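Local coordinates for MutT/nudix family protein (Shewanella oneidensis, PDB 3GZ5) that acts as an ADP-ribose-dependent transcriptional regulator of NAD metabolism, joining a Nudix domain to a winged helix domain that probably binds DNA, at residues 26-31 with 106-111; 36-41 with 130-135; 162-167 with 181-186. All coordinates share one frame; numbering follows the deposited sequence.

Overall arrangement
From the N terminus, strand 22-33 enters the Nudix sheet and the next strand, 36-43, turns back alongside it. Interaction 1 then closes a long loop, bringing 106-111 parallel to 26-31, and interaction 2 closes another, laying 130-135 against 36-41. Their segments alternate along the chain, so the two loops cross. They also touch: Thr31 and Leu29 of one meet Lys38 and Leu40 of the other, probably through backbone hydrogen bonds. Interaction 3 comes later and in series, closing a short loop from the end of helix 145-162 to helix 176-187 of the winged helix domain. Val185 and Leu186 of that helix pack on Leu37 of interaction 2, tying the winged helix domain to the Nudix sheet.

Interaction 1. Residues 26-31 with 106-111; sequences DAVLFT and TVCYTA
Asp26 and Thr106 meet across two parallel strands of the Nudix sheet, joined by their side chains as well as by the backbone close by. Thr106 OG1 donates to Asp26 OD1 at 2.9 Å, reaching the oxygen from above the carboxylate plane, 63° out of it, while the two side chains cross at about a right angle. The same hydroxyl is also hydrogen-bonded to Thr24 OG1, so it is gripped by two partners. Turning CG anti to the carbonyl carbon (chi1 -73°) brings the carboxylate of Asp26 to this position.

The backbone bonds follow the staggered pattern of parallel strands, in which alternate residues of 26-31 serve the partner strand. Asp26 N donates to Val107 O at 2.8 Å, and Asp26 O accepts from Tyr109 N. Val28 repeats the scheme, its N bound to Tyr109 O and its O to Ala111 N. Phe30 N continues the ladder on Ala111 O at 2.9 Å, and Phe30 is bonded in turn to the backbone of Met113. Tyr109 O and Ala111 O each receive a CA-H as well, from Ala27 and Leu29. The intervening residues use their backbones in the other direction: Ala27 bonds with Pro56, Leu29 with Leu40 and Thr31 with Lys38.

Apolar contacts occur on both faces. Leu29 CD1 rests on Ala111 CB at 3.7 Å, whereas Val28 CG2 lies 4.1 Å from Cys108 SG beside Asp26. The methyl of Thr110 comes to the edge of the Phe30 ring, with CG2 4.0 Å from CE2, and Thr110 OG1 has a weak hydrogen bond to Arg155 NH1.

The pair lies deep in the Nudix sheet between two helices: helix 68-80 packs on Ala27 and Tyr109, helix 145-162 on Asp26, Val28 and Phe30, and strand 86-95 flanks 104-112.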
ATOM      1  N   ASP B  26      13.665  -4.512  -2.230  1.00 43.13           N
ATOM      2  CA  ASP B  26      13.476  -5.951  -2.507  1.00 42.79           C
ATOM      3  C   ASP B  26      12.197  -6.150  -3.306  1.00 42.16           C
ATOM      4  O   ASP B  26      11.340  -5.293  -3.333  1.00 41.79           O
ATOM      5  CB  ASP B  26      13.361  -6.786  -1.212  1.00 43.36           C
ATOM      6  CG  ASP B  26      14.699  -6.944  -0.485  1.00 46.73           C
ATOM      7  OD1 ASP B  26      14.729  -6.925   0.748  1.00 47.64           O
ATOM      8  OD2 ASP B  26      15.742  -7.060  -1.150  1.00 54.13           O
ATOM      9  N   ALA B  27      12.069  -7.317  -3.915  1.00 41.49           N
ATOM     10  CA  ALA B  27      10.912  -7.683  -4.714  1.00 40.49           C
ATOM     11  C   ALA B  27      10.589  -9.149  -4.500  1.00 40.31           C
ATOM     12  O   ALA B  27      11.480 -10.013  -4.579  1.00 39.56           O
ATOM     13  CB  ALA B  27      11.187  -7.443  -6.168  1.00 39.81           C
ATOM     14  N   VAL B  28       9.314  -9.400  -4.196  1.00 40.18           N
ATOM     15  CA  VAL B  28       8.699 -10.716  -4.316  1.00 39.59           C
ATOM     16  C   VAL B  28       8.084 -10.824  -5.720  1.00 40.19           C
ATOM     17  O   VAL B  28       7.028 -10.249  -6.008  1.00 40.11           O
ATOM     18  CB  VAL B  28       7.657 -10.973  -3.216  1.00 40.02           C
ATOM     19  CG1 VAL B  28       7.238 -12.421  -3.229  1.00 39.60           C
ATOM     20  CG2 VAL B  28       8.228 -10.616  -1.821  1.00 38.04           C
ATOM     21  N   LEU B  29       8.790 -11.520  -6.604  1.00 39.78           N
ATOM     22  CA  LEU B  29       8.342 -11.734  -7.953  1.00 39.81           C
ATOM     23  C   LEU B  29       7.725 -13.123  -8.035  1.00 41.05           C
ATOM     24  O   LEU B  29       8.411 -14.122  -7.771  1.00 41.97           O
ATOM     25  CB  LEU B  29       9.525 -11.622  -8.902  1.00 39.06           C
ATOM     26  CG  LEU B  29       9.404 -12.106 -10.352  1.00 40.01           C
ATOM     27  CD1 LEU B  29       8.465 -11.235 -11.175  1.00 39.27           C
ATOM     28  CD2 LEU B  29      10.807 -12.145 -10.995  1.00 38.80           C
ATOM     29  N   PHE B  30       6.438 -13.173  -8.391  1.00 41.15           N
ATOM     30  CA  PHE B  30       5.689 -14.422  -8.567  1.00 41.21           C
ATOM     31  C   PHE B  30       5.468 -14.707 -10.026  1.00 41.98           C
ATOM     32  O   PHE B  30       5.310 -13.805 -10.851  1.00 40.06           O
ATOM     33  CB  PHE B  30       4.281 -14.339  -7.953  1.00 41.01           C
ATOM     34  CG  PHE B  30       4.254 -14.172  -6.489  1.00 40.94           C
ATOM     35  CD1 PHE B  30       4.317 -15.266  -5.655  1.00 42.22           C
ATOM     36  CD2 PHE B  30       4.111 -12.927  -5.934  1.00 43.21           C
ATOM     37  CE1 PHE B  30       4.265 -15.119  -4.270  1.00 42.00           C
ATOM     38  CE2 PHE B  30       4.070 -12.769  -4.558  1.00 44.40           C
ATOM     39  CZ  PHE B  30       4.146 -13.878  -3.726  1.00 43.14           C
ATOM     40  N   THR B  31       5.415 -15.992 -10.332  1.00 44.18           N
ATOM     41  CA  THR B  31       4.859 -16.448 -11.597  1.00 45.85           C
ATOM     42  C   THR B  31       3.904 -17.612 -11.316  1.00 47.74           C
ATOM     43  O   THR B  31       3.702 -18.025 -10.165  1.00 47.72           O
ATOM     44  CB  THR B  31       5.967 -16.829 -12.599  1.00 45.31           C
ATOM     45  OG1 THR B  31       5.394 -17.012 -13.892  1.00 45.91           O
ATOM     46  CG2 THR B  31       6.696 -18.112 -12.179  1.00 46.09           C
ATOM     47  N   THR B 106      13.930  -1.597   4.389  1.00 39.26           N
ATOM     48  CA  THR B 106      13.775  -2.224   3.095  1.00 40.19           C
ATOM     49  C   THR B 106      12.436  -1.825   2.439  1.00 38.89           C
ATOM     50  O   THR B 106      11.359  -1.980   3.025  1.00 38.59           O
ATOM     51  CB  THR B 106      13.950  -3.795   3.157  1.00 40.51           C
ATOM     52  OG1 THR B 106      14.480  -4.268   1.906  1.00 44.94           O
ATOM     53  CG2 THR B 106      12.642  -4.465   3.362  1.00 42.17           C
ATOM     54  N   VAL B 107      12.524  -1.300   1.224  1.00 38.10           N
ATOM     55  CA  VAL B 107      11.339  -0.992   0.444  1.00 37.01           C
ATOM     56  C   VAL B 107      11.002  -2.227  -0.413  1.00 37.22           C
ATOM     57  O   VAL B 107      11.772  -2.622  -1.307  1.00 37.31           O
ATOM     58  CB  VAL B 107      11.538   0.275  -0.403  1.00 37.05           C
ATOM     59  CG1 VAL B 107      10.231   0.660  -1.095  1.00 34.34           C
ATOM     60  CG2 VAL B 107      12.103   1.438   0.476  1.00 36.02           C
ATOM     61  N   CYS B 108       9.879  -2.859  -0.089  1.00 37.44           N
ATOM     62  CA  CYS B 108       9.481  -4.121  -0.706  1.00 37.54           C
ATOM     63  C   CYS B 108       8.417  -3.927  -1.749  1.00 37.90           C
ATOM     64  O   CYS B 108       7.459  -3.194  -1.524  1.00 38.19           O
ATOM     65  CB  CYS B 108       8.999  -5.154   0.334  1.00 37.62           C
ATOM     66  SG  CYS B 108       8.979  -6.865  -0.395  1.00 40.57           S
ATOM     67  N   TYR B 109       8.616  -4.587  -2.893  1.00 38.49           N
ATOM     68  CA  TYR B 109       7.727  -4.575  -4.047  1.00 38.34           C
ATOM     69  C   TYR B 109       7.166  -5.976  -4.274  1.00 39.26           C
ATOM     70  O   TYR B 109       7.811  -6.972  -3.872  1.00 38.03           O
ATOM     71  CB  TYR B 109       8.498  -4.158  -5.312  1.00 38.51           C
ATOM     72  CG  TYR B 109       8.807  -2.671  -5.360  1.00 37.54           C
ATOM     73  CD1 TYR B 109       8.037  -1.813  -6.142  1.00 37.49           C
ATOM     74  CD2 TYR B 109       9.829  -2.129  -4.602  1.00 36.91           C
ATOM     75  CE1 TYR B 109       8.287  -0.445  -6.181  1.00 38.11           C
ATOM     76  CE2 TYR B 109      10.087  -0.749  -4.615  1.00 38.52           C
ATOM     77  CZ  TYR B 109       9.318   0.077  -5.412  1.00 38.45           C
ATOM     78  OH  TYR B 109       9.555   1.432  -5.435  1.00 42.55           O
ATOM     79  N   THR B 110       5.966  -6.033  -4.877  1.00 38.42           N
ATOM     80  CA  THR B 110       5.439  -7.254  -5.489  1.00 39.64           C
ATOM     81  C   THR B 110       5.547  -7.144  -6.994  1.00 38.87           C
ATOM     82  O   THR B 110       5.283  -6.084  -7.570  1.00 38.17           O
ATOM     83  CB  THR B 110       3.934  -7.531  -5.176  1.00 40.30           C
ATOM     84  OG1 THR B 110       3.720  -7.500  -3.772  1.00 42.30           O
ATOM     85  CG2 THR B 110       3.550  -8.954  -5.668  1.00 41.68           C
ATOM     86  N   ALA B 111       5.932  -8.238  -7.634  1.00 38.27           N
ATOM     87  CA  ALA B 111       5.921  -8.273  -9.069  1.00 38.70           C
ATOM     88  C   ALA B 111       5.321  -9.564  -9.629  1.00 38.73           C
ATOM     89  O   ALA B 111       5.262 -10.597  -8.941  1.00 38.75           O
ATOM     90  CB  ALA B 111       7.363  -8.011  -9.641  1.00 39.14           C
TER

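Interaction 2. Residues 36-41 with 130-135; sequences QLKVLL and WWPLAD
Val39 and Trp131 form the antiparallel hydrogen-bonded pair at the middle of this contact, each N bound to the other's O at 2.9 Å. The non-hydrogen-bonded pairs Lys38 with Pro132 and Leu40 with Trp130 stand next to it. The strand axes are strongly twisted, their directions 137° apart. Pro132 sits at the N-cap of helix 133-136, and the chain turns away from the sheet there; even so, Leu133 N, in the first turn, still donates to Leu37 O at 3.0 Å.

Leu40 and Trp130 share one face with Lys38 and Pro132. Leu40 lays CD1 over the centre of the indole, 3.9 Å above its plane, because its CG points away from the backbone N (chi1 -171°). Its CB makes a CH-pi contact with the six-membered ring, 4.0 Å from the centroid and 23° off the normal. On the same side, CE3 and CZ3 of the benzene ring come against the Leu40 backbone N, and the Tyr115 ring meets that of Trp130.

This is strand pairing within the Nudix sheet, close to the sodium site: Leu40 packs on Ile122, one of the residues at that ion, and its side chain lies about 7 Å from the metal.

Across the sheet, the five-membered ring of Trp131 brings CD1 to within 3.5 Å of Leu41 CB, the side chains crossing at about a right angle; Trp53 meets this indole edge-to-face. Leu37 and Leu133 run side by side, CD1 to CD2 3.9 Å apart, with Arg153 of helix 145-162 touching both. At the outer end, Gln36 OE1 comes within 3.4 Å of Pro132 CG. Lys38 NZ is hydrogen-bonded to His33 O and gives Gln36 OE1 a further, weak bond.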
ATOM      1  N   GLN B  36       1.376 -24.252 -10.000  1.00 61.01           N
ATOM      2  CA  GLN B  36       1.388 -23.626  -8.692  1.00 59.85           C
ATOM      3  C   GLN B  36       2.023 -22.234  -8.807  1.00 58.13           C
ATOM      4  O   GLN B  36       2.600 -21.881  -9.836  1.00 57.20           O
ATOM      5  CB  GLN B  36       2.204 -24.496  -7.728  1.00 60.26           C
ATOM      6  CG  GLN B  36       3.613 -24.807  -8.232  1.00 61.25           C
ATOM      7  CD  GLN B  36       4.288 -25.970  -7.513  1.00 64.41           C
ATOM      8  OE1 GLN B  36       5.360 -26.424  -7.928  1.00 65.17           O
ATOM      9  NE2 GLN B  36       3.669 -26.460  -6.438  1.00 63.94           N
ATOM     10  N   LEU B  37       1.896 -21.452  -7.742  1.00 56.74           N
ATOM     11  CA  LEU B  37       2.647 -20.218  -7.595  1.00 55.23           C
ATOM     12  C   LEU B  37       4.103 -20.540  -7.368  1.00 54.19           C
ATOM     13  O   LEU B  37       4.417 -21.382  -6.538  1.00 55.02           O
ATOM     14  CB  LEU B  37       2.141 -19.444  -6.391  1.00 54.92           C
ATOM     15  CG  LEU B  37       0.777 -18.825  -6.574  1.00 55.59           C
ATOM     16  CD1 LEU B  37       0.167 -18.555  -5.217  1.00 55.57           C
ATOM     17  CD2 LEU B  37       0.890 -17.562  -7.442  1.00 54.19           C
ATOM     18  N   LYS B  38       4.980 -19.881  -8.111  1.00 53.15           N
ATOM     19  CA  LYS B  38       6.411 -19.934  -7.855  1.00 52.32           C
ATOM     20  C   LYS B  38       6.943 -18.519  -7.537  1.00 51.78           C
ATOM     21  O   LYS B  38       6.451 -17.524  -8.082  1.00 50.85           O
ATOM     22  CB  LYS B  38       7.130 -20.555  -9.051  1.00 52.62           C
ATOM     23  CG  LYS B  38       6.918 -22.094  -9.190  1.00 53.72           C
ATOM     24  CD  LYS B  38       7.276 -22.577 -10.600  1.00 55.58           C
ATOM     25  CE  LYS B  38       7.480 -24.111 -10.687  1.00 56.08           C
ATOM     26  NZ  LYS B  38       6.388 -24.913 -10.057  1.00 56.08           N
ATOM     27  N   VAL B  39       7.921 -18.445  -6.634  1.00 51.26           N
ATOM     28  CA  VAL B  39       8.545 -17.177  -6.215  1.00 51.29           C
ATOM     29  C   VAL B  39      10.036 -17.212  -6.591  1.00 51.44           C
ATOM     30  O   VAL B  39      10.705 -18.245  -6.404  1.00 51.45           O
ATOM     31  CB  VAL B  39       8.246 -16.854  -4.706  1.00 51.20           C
ATOM     32  CG1 VAL B  39       8.656 -18.001  -3.808  1.00 51.77           C
ATOM     33  CG2 VAL B  39       8.901 -15.555  -4.240  1.00 49.55           C
ATOM     34  N   LEU B  40      10.526 -16.135  -7.202  1.00 50.92           N
ATOM     35  CA  LEU B  40      11.932 -16.059  -7.605  1.00 51.42           C
ATOM     36  C   LEU B  40      12.836 -15.773  -6.412  1.00 51.79           C
ATOM     37  O   LEU B  40      12.629 -14.795  -5.703  1.00 51.80           O
ATOM     38  CB  LEU B  40      12.175 -14.989  -8.672  1.00 51.27           C
ATOM     39  CG  LEU B  40      13.597 -15.068  -9.259  1.00 52.30           C
ATOM     40  CD1 LEU B  40      13.709 -16.226 -10.256  1.00 51.50           C
ATOM     41  CD2 LEU B  40      14.000 -13.778  -9.930  1.00 52.96           C
ATOM     42  N   LEU B  41      13.825 -16.641  -6.189  1.00 52.22           N
ATOM     43  CA  LEU B  41      14.757 -16.486  -5.068  1.00 52.66           C
ATOM     44  C   LEU B  41      16.212 -16.486  -5.517  1.00 53.69           C
ATOM     45  O   LEU B  41      16.553 -16.970  -6.604  1.00 53.06           O
ATOM     46  CB  LEU B  41      14.514 -17.522  -3.976  1.00 52.57           C
ATOM     47  CG  LEU B  41      13.199 -17.468  -3.196  1.00 51.26           C
ATOM     48  CD1 LEU B  41      13.285 -18.462  -2.058  1.00 52.34           C
ATOM     49  CD2 LEU B  41      12.834 -16.082  -2.650  1.00 50.37           C
ATOM     50  N   TRP B 130      13.471 -20.306  -9.590  1.00 61.55           N
ATOM     51  CA  TRP B 130      12.037 -20.299  -9.283  1.00 59.81           C
ATOM     52  C   TRP B 130      11.721 -21.414  -8.296  1.00 59.78           C
ATOM     53  O   TRP B 130      11.955 -22.592  -8.589  1.00 59.45           O
ATOM     54  CB  TRP B 130      11.210 -20.541 -10.536  1.00 58.34           C
ATOM     55  CG  TRP B 130      11.082 -19.387 -11.482  1.00 57.94           C
ATOM     56  CD1 TRP B 130      11.577 -19.317 -12.744  1.00 56.51           C
ATOM     57  CD2 TRP B 130      10.385 -18.149 -11.253  1.00 56.13           C
ATOM     58  NE1 TRP B 130      11.245 -18.115 -13.319  1.00 57.15           N
ATOM     59  CE2 TRP B 130      10.516 -17.377 -12.422  1.00 56.93           C
ATOM     60  CE3 TRP B 130       9.667 -17.620 -10.169  1.00 54.37           C
ATOM     61  CZ2 TRP B 130       9.946 -16.102 -12.550  1.00 55.96           C
ATOM     62  CZ3 TRP B 130       9.112 -16.357 -10.294  1.00 55.32           C
ATOM     63  CH2 TRP B 130       9.256 -15.612 -11.477  1.00 55.52           C
ATOM     64  N   TRP B 131      11.174 -21.045  -7.140  1.00 59.99           N
ATOM     65  CA  TRP B 131      10.815 -22.002  -6.103  1.00 59.96           C
ATOM     66  C   TRP B 131       9.307 -22.103  -5.901  1.00 59.38           C
ATOM     67  O   TRP B 131       8.639 -21.083  -5.820  1.00 58.75           O
ATOM     68  CB  TRP B 131      11.446 -21.601  -4.778  1.00 60.91           C
ATOM     69  CG  TRP B 131      12.925 -21.781  -4.724  1.00 62.24           C
ATOM     70  CD1 TRP B 131      13.884 -20.852  -5.027  1.00 63.10           C
ATOM     71  CD2 TRP B 131      13.620 -22.964  -4.325  1.00 63.80           C
ATOM     72  NE1 TRP B 131      15.134 -21.389  -4.849  1.00 63.87           N
ATOM     73  CE2 TRP B 131      15.003 -22.683  -4.414  1.00 64.46           C
ATOM     74  CE3 TRP B 131      13.206 -24.242  -3.900  1.00 63.90           C
ATOM     75  CZ2 TRP B 131      15.983 -23.637  -4.097  1.00 64.01           C
ATOM     76  CZ3 TRP B 131      14.176 -25.185  -3.581  1.00 63.50           C
ATOM     77  CH2 TRP B 131      15.546 -24.879  -3.688  1.00 63.74           C
ATOM     78  N   PRO B 132       8.766 -23.341  -5.798  1.00 59.10           N
ATOM     79  CA  PRO B 132       7.370 -23.505  -5.385  1.00 59.07           C
ATOM     80  C   PRO B 132       7.096 -22.788  -4.064  1.00 59.01           C
ATOM     81  O   PRO B 132       7.850 -22.936  -3.094  1.00 58.87           O
ATOM     82  CB  PRO B 132       7.229 -25.023  -5.219  1.00 58.76           C
ATOM     83  CG  PRO B 132       8.208 -25.582  -6.174  1.00 58.37           C
ATOM     84  CD  PRO B 132       9.395 -24.646  -6.071  1.00 59.17           C
ATOM     85  N   LEU B 133       6.041 -21.988  -4.037  1.00 59.44           N
ATOM     86  CA  LEU B 133       5.732 -21.222  -2.843  1.00 60.32           C
ATOM     87  C   LEU B 133       5.666 -22.118  -1.603  1.00 61.26           C
ATOM     88  O   LEU B 133       6.207 -21.761  -0.555  1.00 61.51           O
ATOM     89  CB  LEU B 133       4.437 -20.436  -3.019  1.00 59.95           C
ATOM     90  CG  LEU B 133       3.940 -19.629  -1.822  1.00 58.97           C
ATOM     91  CD1 LEU B 133       4.953 -18.553  -1.394  1.00 57.70           C
ATOM     92  CD2 LEU B 133       2.622 -19.019  -2.191  1.00 58.65           C
ATOM     93  N   ALA B 134       5.015 -23.275  -1.729  1.00 62.34           N
ATOM     94  CA  ALA B 134       4.865 -24.220  -0.614  1.00 63.01           C
ATOM     95  C   ALA B 134       6.215 -24.614  -0.039  1.00 63.59           C
ATOM     96  O   ALA B 134       6.390 -24.621   1.178  1.00 63.69           O
ATOM     97  CB  ALA B 134       4.095 -25.449  -1.054  1.00 63.40           C
ATOM     98  N   ASP B 135       7.165 -24.925  -0.922  1.00 64.18           N
ATOM     99  CA  ASP B 135       8.556 -25.166  -0.534  1.00 65.16           C
ATOM    100  C   ASP B 135       9.193 -23.987   0.205  1.00 65.59           C
ATOM    101  O   ASP B 135       9.855 -24.177   1.231  1.00 65.87           O
ATOM    102  CB  ASP B 135       9.406 -25.481  -1.766  1.00 65.42           C
ATOM    103  CG  ASP B 135       9.078 -26.830  -2.381  1.00 66.33           C
ATOM    104  OD1 ASP B 135       7.989 -27.382  -2.076  1.00 64.73           O
ATOM    105  OD2 ASP B 135       9.920 -27.317  -3.182  1.00 67.04           O
TER

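Interaction 3. Residues 162-167 with 181-186; sequences YSLVPG and HVHEVL
His183, on helix 176-187 of the winged helix domain, takes Pro166 onto one face of its imidazole and thereby fastens the turn that follows helix 145-162 to this helix. The contact is apolar and aromatic in kind. Pro166 CG stands 3.8 Å from the ring centroid, only 16° off the normal, in a CH-pi contact, and the two side chains cross at about a right angle. Leu164 adds CD2, 4.0 Å from His183 CE1, and Phe196 meets the imidazole edge-to-face. Aliphatic contacts complete the proline's surroundings: Val182 CG1 lies 4.1 Å from Pro166 CB, and Leu186 CD1 touches Pro166 CG at 3.6 Å.

One hydrogen bond, ND1 to Ala160 O near the end of helix 145-162, probably sets how the ring is turned; Ser163 O lies in the ring plane at its edge, 3.1 Å from CE1. NE2 is buried here without a polar partner. The imidazole reaches these groups because its CG sits beside the backbone N (chi1 -75°). A leucine in place of His183 would probably leave Ala160 O without this partner and Pro166 without its flat, aromatic support.

Bonds inside the turn shape the receiving side, and together they are consistent with a turn that presents Pro166 to the helix. Ser163 OG accepts from Val165 N at 3.2 Å, an ST turn, and is also bonded to Lys159 O; Gly167 N returns to Leu164 O at 2.8 Å.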
ATOM      1  N   TYR B 162     -10.332  -8.329  -6.393  1.00 41.79           N
ATOM      2  CA  TYR B 162     -10.741  -7.010  -6.876  1.00 42.34           C
ATOM      3  C   TYR B 162     -10.147  -6.586  -8.206  1.00 41.54           C
ATOM      4  O   TYR B 162     -10.368  -5.458  -8.616  1.00 41.94           O
ATOM      5  CB  TYR B 162     -10.443  -5.923  -5.831  1.00 43.22           C
ATOM      6  CG  TYR B 162     -11.207  -6.091  -4.551  1.00 44.03           C
ATOM      7  CD1 TYR B 162     -12.561  -5.752  -4.467  1.00 46.82           C
ATOM      8  CD2 TYR B 162     -10.579  -6.605  -3.419  1.00 47.37           C
ATOM      9  CE1 TYR B 162     -13.274  -5.920  -3.270  1.00 47.68           C
ATOM     10  CE2 TYR B 162     -11.276  -6.776  -2.222  1.00 49.25           C
ATOM     11  CZ  TYR B 162     -12.612  -6.427  -2.159  1.00 48.83           C
ATOM     12  OH  TYR B 162     -13.264  -6.602  -0.970  1.00 51.09           O
ATOM     13  N   SER B 163      -9.379  -7.458  -8.856  1.00 41.07           N
ATOM     14  CA  SER B 163      -8.743  -7.111 -10.138  1.00 40.94           C
ATOM     15  C   SER B 163      -8.471  -8.343 -11.011  1.00 40.98           C
ATOM     16  O   SER B 163      -8.792  -9.463 -10.612  1.00 42.04           O
ATOM     17  CB  SER B 163      -7.427  -6.339  -9.895  1.00 41.33           C
ATOM     18  OG  SER B 163      -6.374  -7.195  -9.484  1.00 39.89           O
ATOM     19  N   LEU B 164      -7.878  -8.130 -12.195  1.00 40.40           N
ATOM     20  CA  LEU B 164      -7.365  -9.206 -13.053  1.00 39.42           C
ATOM     21  C   LEU B 164      -5.846  -9.140 -13.146  1.00 39.13           C
ATOM     22  O   LEU B 164      -5.244  -9.703 -14.055  1.00 38.63           O
ATOM     23  CB  LEU B 164      -7.979  -9.128 -14.462  1.00 40.06           C
ATOM     24  CG  LEU B 164      -9.503  -9.207 -14.616  1.00 41.06           C
ATOM     25  CD1 LEU B 164      -9.916  -9.042 -16.073  1.00 41.05           C
ATOM     26  CD2 LEU B 164     -10.030 -10.548 -14.095  1.00 40.34           C
ATOM     27  N   VAL B 165      -5.240  -8.448 -12.178  1.00 38.94           N
ATOM     28  CA  VAL B 165      -3.807  -8.433 -11.972  1.00 38.67           C
ATOM     29  C   VAL B 165      -3.181  -9.859 -11.979  1.00 38.96           C
ATOM     30  O   VAL B 165      -2.074 -10.032 -12.516  1.00 39.03           O
ATOM     31  CB  VAL B 165      -3.425  -7.585 -10.692  1.00 39.10           C
ATOM     32  CG1 VAL B 165      -1.999  -7.818 -10.267  1.00 37.95           C
ATOM     33  CG2 VAL B 165      -3.677  -6.055 -10.928  1.00 39.04           C
ATOM     34  N   PRO B 166      -3.866 -10.892 -11.410  1.00 37.79           N
ATOM     35  CA  PRO B 166      -3.242 -12.221 -11.615  1.00 37.32           C
ATOM     36  C   PRO B 166      -2.970 -12.642 -13.062  1.00 37.21           C
ATOM     37  O   PRO B 166      -2.154 -13.503 -13.276  1.00 37.71           O
ATOM     38  CB  PRO B 166      -4.210 -13.187 -10.922  1.00 37.06           C
ATOM     39  CG  PRO B 166      -4.831 -12.322  -9.828  1.00 36.71           C
ATOM     40  CD  PRO B 166      -5.057 -10.992 -10.539  1.00 37.50           C
ATOM     41  N   GLY B 167      -3.608 -12.030 -14.056  1.00 37.43           N
ATOM     42  CA  GLY B 167      -3.283 -12.355 -15.431  1.00 36.44           C
ATOM     43  C   GLY B 167      -1.833 -12.126 -15.817  1.00 36.93           C
ATOM     44  O   GLY B 167      -1.318 -12.794 -16.716  1.00 36.27           O
ATOM     45  N   HIS B 181      -8.244 -20.181 -13.246  1.00 47.69           N
ATOM     46  CA  HIS B 181      -7.472 -21.075 -12.401  1.00 49.41           C
ATOM     47  C   HIS B 181      -6.409 -20.374 -11.543  1.00 49.54           C
ATOM     48  O   HIS B 181      -6.262 -20.690 -10.358  1.00 50.40           O
ATOM     49  CB  HIS B 181      -6.871 -22.240 -13.180  1.00 49.75           C
ATOM     50  CG  HIS B 181      -6.294 -23.299 -12.290  1.00 53.90           C
ATOM     51  ND1 HIS B 181      -7.043 -23.960 -11.333  1.00 56.66           N
ATOM     52  CD2 HIS B 181      -5.034 -23.781 -12.176  1.00 55.76           C
ATOM     53  CE1 HIS B 181      -6.273 -24.813 -10.681  1.00 55.87           C
ATOM     54  NE2 HIS B 181      -5.048 -24.725 -11.172  1.00 56.82           N
ATOM     55  N   VAL B 182      -5.680 -19.417 -12.119  1.00 49.44           N
ATOM     56  CA  VAL B 182      -4.729 -18.631 -11.316  1.00 48.92           C
ATOM     57  C   VAL B 182      -5.438 -17.924 -10.171  1.00 48.04           C
ATOM     58  O   VAL B 182      -4.896 -17.883  -9.069  1.00 48.84           O
ATOM     59  CB  VAL B 182      -3.929 -17.562 -12.116  1.00 48.31           C
ATOM     60  CG1 VAL B 182      -2.813 -17.021 -11.231  1.00 49.52           C
ATOM     61  CG2 VAL B 182      -3.315 -18.150 -13.350  1.00 48.74           C
ATOM     62  N   HIS B 183      -6.613 -17.350 -10.431  1.00 47.18           N
ATOM     63  CA  HIS B 183      -7.387 -16.685  -9.368  1.00 47.84           C
ATOM     64  C   HIS B 183      -7.826 -17.696  -8.271  1.00 48.06           C
ATOM     65  O   HIS B 183      -7.770 -17.391  -7.070  1.00 48.06           O
ATOM     66  CB  HIS B 183      -8.624 -15.959  -9.928  1.00 47.35           C
ATOM     67  CG  HIS B 183      -8.327 -14.671 -10.647  1.00 47.16           C
ATOM     68  ND1 HIS B 183      -8.777 -13.448 -10.201  1.00 44.73           N
ATOM     69  CD2 HIS B 183      -7.670 -14.424 -11.807  1.00 47.17           C
ATOM     70  CE1 HIS B 183      -8.399 -12.500 -11.042  1.00 44.75           C
ATOM     71  NE2 HIS B 183      -7.727 -13.066 -12.026  1.00 46.31           N
ATOM     72  N   GLU B 184      -8.269 -18.884  -8.697  1.00 48.32           N
ATOM     73  CA  GLU B 184      -8.624 -19.968  -7.773  1.00 48.73           C
ATOM     74  C   GLU B 184      -7.431 -20.381  -6.902  1.00 48.98           C
ATOM     75  O   GLU B 184      -7.575 -20.528  -5.701  1.00 49.38           O
ATOM     76  CB  GLU B 184      -9.204 -21.176  -8.528  1.00 48.49           C
ATOM     77  CG  GLU B 184     -10.577 -20.902  -9.109  1.00 48.60           C
ATOM     78  CD  GLU B 184     -11.104 -22.007 -10.021  1.00 49.82           C
ATOM     79  OE1 GLU B 184     -12.294 -21.947 -10.384  1.00 50.85           O
ATOM     80  OE2 GLU B 184     -10.350 -22.932 -10.382  1.00 51.66           O
ATOM     81  N   VAL B 185      -6.249 -20.531  -7.493  1.00 49.57           N
ATOM     82  CA  VAL B 185      -5.048 -20.863  -6.714  1.00 49.97           C
ATOM     83  C   VAL B 185      -4.796 -19.819  -5.615  1.00 50.62           C
ATOM     84  O   VAL B 185      -4.417 -20.172  -4.494  1.00 50.31           O
ATOM     85  CB  VAL B 185      -3.790 -21.011  -7.610  1.00 50.09           C
ATOM     86  CG1 VAL B 185      -2.521 -21.269  -6.774  1.00 49.77           C
ATOM     87  CG2 VAL B 185      -3.988 -22.133  -8.611  1.00 50.57           C
ATOM     88  N   LEU B 186      -5.014 -18.543  -5.945  1.00 50.98           N
ATOM     89  CA  LEU B 186      -4.721 -17.436  -5.022  1.00 51.72           C
ATOM     90  C   LEU B 186      -5.738 -17.346  -3.900  1.00 52.28           C
ATOM     91  O   LEU B 186      -5.397 -16.990  -2.781  1.00 51.60           O
ATOM     92  CB  LEU B 186      -4.637 -16.096  -5.761  1.00 50.94           C
ATOM     93  CG  LEU B 186      -3.372 -15.936  -6.599  1.00 51.57           C
ATOM     94  CD1 LEU B 186      -3.464 -14.712  -7.529  1.00 48.33           C
ATOM     95  CD2 LEU B 186      -2.157 -15.847  -5.681  1.00 49.80           C
TER